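Local coordinates for iron-containing superoxide dismutase B2 (Trypanosoma brucei, PDB 3ESF), which probably detoxifies superoxide radicals, converting them to hydrogen peroxide and molecular oxygen at an iron site in the Fe/Mn superoxide dismutase fold, at residues A[80-85]-A[157-162]. The protein carries 1 engineered substitution. Residues are numbered along the deposited sequence; the frame is centred on the assembly and turned at random.
Sequences WESMSP and ILTCDV. Engineered in segment 157-162: T159 (natural residue Ala). With FE (Fe (III) ion), chain E.
In this Fe/Mn superoxide dismutase, S82, in the loop just after helix 64-81 of the alpha-hairpin domain, meets L158 and T159 on strand 154-161, an edge strand of this chain's three-stranded antiparallel sheet in the C-terminal domain. T159 N donates to S82 OG (3.1 Å, N-H...O angle 163°), a nearly straight bond. T159 is an engineered residue (alanine in nature), but the bond uses its main chain. S82 OG stands beside its own backbone N (chi1 -66°), and from there it donates its proton to F78 O while accepting T159 N-H. S82 CB lies 3.4 Å from T159 O, while the apolar side of the joint is supplied by L158, whose CD2 reaches S82 CB at 3.8 Å; W188 and A191 of helix 188-196 pack on the same leucine. A classic beta bulge sets I157 and L158 opposite the single residue L128 of strand 124-131. The strand ends at the iron: H28, H76 and H165 are its other protein ligands, and W163 N bonds D161 OD1. With CG anti to the backbone N (chi1 -167°), D161 places OD2 2.0 Å from the iron. The oxygen of water 1 also binds the iron, at 2.1 Å.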
loop_
_atom_site.group_PDB
_atom_site.type_symbol
_atom_site.label_atom_id
_atom_site.label_comp_id
_atom_site.label_asym_id
_atom_site.label_seq_id
_atom_site.Cartn_x
_atom_site.Cartn_y
_atom_site.Cartn_z
ATOM N N TRP A 80 6.658 13.599 -9.878
ATOM C CA TRP A 80 6.586 15.056 -9.742
ATOM C C TRP A 80 6.687 15.734 -11.099
ATOM O O TRP A 80 5.968 16.696 -11.351
ATOM C CB TRP A 80 7.651 15.649 -8.792
ATOM C CG TRP A 80 7.663 15.085 -7.411
ATOM C CD1 TRP A 80 8.737 14.542 -6.764
ATOM C CD2 TRP A 80 6.556 14.999 -6.494
ATOM N NE1 TRP A 80 8.367 14.105 -5.518
ATOM C CE2 TRP A 80 7.041 14.370 -5.319
ATOM C CE3 TRP A 80 5.202 15.385 -6.553
ATOM C CZ2 TRP A 80 6.231 14.131 -4.202
ATOM C CZ3 TRP A 80 4.389 15.143 -5.444
ATOM C CH2 TRP A 80 4.909 14.520 -4.281
ATOM N N GLU A 81 7.572 15.244 -11.969
ATOM C CA GLU A 81 7.698 15.766 -13.328
ATOM C C GLU A 81 6.482 15.491 -14.222
ATOM O O GLU A 81 6.233 16.221 -15.178
ATOM C CB GLU A 81 8.980 15.253 -13.993
ATOM C CG GLU A 81 10.256 15.903 -13.445
ATOM C CD GLU A 81 10.335 17.408 -13.711
ATOM O OE1 GLU A 81 9.468 17.958 -14.425
ATOM O OE2 GLU A 81 11.291 18.055 -13.209
ATOM N N SER A 82 5.720 14.451 -13.879
ATOM C CA SER A 82 4.497 14.055 -14.592
ATOM C C SER A 82 3.300 14.960 -14.261
ATOM O O SER A 82 2.192 14.774 -14.802
ATOM C CB SER A 82 4.147 12.590 -14.272
ATOM O OG SER A 82 5.135 11.689 -14.780
ATOM N N MET A 83 3.534 15.942 -13.385
ATOM C CA MET A 83 2.499 16.892 -12.967
ATOM C C MET A 83 2.997 18.317 -13.063
ATOM O O MET A 83 4.215 18.566 -13.025
ATOM C CB MET A 83 2.020 16.571 -11.549
ATOM C CG MET A 83 1.589 15.104 -11.350
ATOM S SD MET A 83 0.911 14.829 -9.709
ATOM C CE MET A 83 2.342 15.180 -8.638
ATOM N N SER A 84 2.058 19.255 -13.223
ATOM C CA SER A 84 2.388 20.665 -13.364
ATOM C C SER A 84 1.197 21.519 -12.959
ATOM O O SER A 84 0.045 21.105 -13.145
ATOM C CB SER A 84 2.804 20.970 -14.807
ATOM O OG SER A 84 2.833 22.357 -15.047
ATOM N N PRO A 85 1.460 22.714 -12.396
ATOM C CA PRO A 85 0.345 23.631 -12.143
ATOM C C PRO A 85 -0.316 24.089 -13.450
ATOM O O PRO A 85 -1.462 24.558 -13.430
ATOM C CB PRO A 85 1.000 24.805 -11.407
ATOM C CG PRO A 85 2.462 24.709 -11.735
ATOM C CD PRO A 85 2.756 23.265 -11.957
ATOM N N ILE A 157 6.897 7.405 -19.839
ATOM C CA ILE A 157 6.432 8.665 -20.410
ATOM C C ILE A 157 5.777 9.464 -19.283
ATOM O O ILE A 157 6.085 10.627 -19.078
ATOM C CB ILE A 157 5.411 8.419 -21.577
ATOM C CG1 ILE A 157 6.032 7.604 -22.735
ATOM C CG2 ILE A 157 4.753 9.730 -22.029
ATOM C CD1 ILE A 157 7.363 8.161 -23.328
ATOM N N LEU A 158 4.868 8.825 -18.552
ATOM C CA LEU A 158 4.173 9.460 -17.425
ATOM C C LEU A 158 3.946 8.455 -16.312
ATOM O O LEU A 158 3.835 7.264 -16.574
ATOM C CB LEU A 158 2.794 9.998 -17.847
ATOM C CG LEU A 158 2.546 11.271 -18.656
ATOM C CD1 LEU A 158 1.127 11.275 -19.140
ATOM C CD2 LEU A 158 2.863 12.561 -17.877
ATOM N N THR A 159 3.852 8.932 -15.074
ATOM C CA THR A 159 3.386 8.062 -13.983
ATOM C C THR A 159 2.474 8.789 -12.987
ATOM O O THR A 159 2.614 9.997 -12.751
ATOM C CB THR A 159 4.577 7.327 -13.242
ATOM O OG1 THR A 159 4.088 6.182 -12.513
ATOM C CG2 THR A 159 5.321 8.269 -12.315
ATOM N N CYS A 160 1.526 8.038 -12.446
ATOM C CA CYS A 160 0.745 8.462 -11.289
ATOM C C CYS A 160 0.962 7.475 -10.115
ATOM O O CYS A 160 0.671 6.268 -10.252
ATOM C CB CYS A 160 -0.743 8.527 -11.671
ATOM S SG CYS A 160 -1.837 8.963 -10.301
ATOM N N ASP A 161 1.482 7.993 -8.993
ATOM C CA ASP A 161 1.663 7.241 -7.743
ATOM C C ASP A 161 0.297 6.915 -7.192
ATOM O O ASP A 161 -0.517 7.826 -7.029
ATOM C CB ASP A 161 2.439 8.120 -6.703
ATOM C CG ASP A 161 2.950 7.344 -5.512
ATOM O OD1 ASP A 161 2.749 6.122 -5.440
ATOM O OD2 ASP A 161 3.635 7.953 -4.627
ATOM N N VAL A 162 0.028 5.633 -6.921
ATOM C CA VAL A 162 -1.256 5.244 -6.266
ATOM C C VAL A 162 -1.066 4.500 -4.931
ATOM O O VAL A 162 -2.001 3.884 -4.408
ATOM C CB VAL A 162 -2.226 4.497 -7.213
ATOM C CG1 VAL A 162 -2.556 5.348 -8.411
ATOM C CG2 VAL A 162 -1.666 3.097 -7.636
HETATM FE FE FE E . 4.807 7.901 -3.050
HETATM O O HOH W 1 4.985 5.825 -3.530
#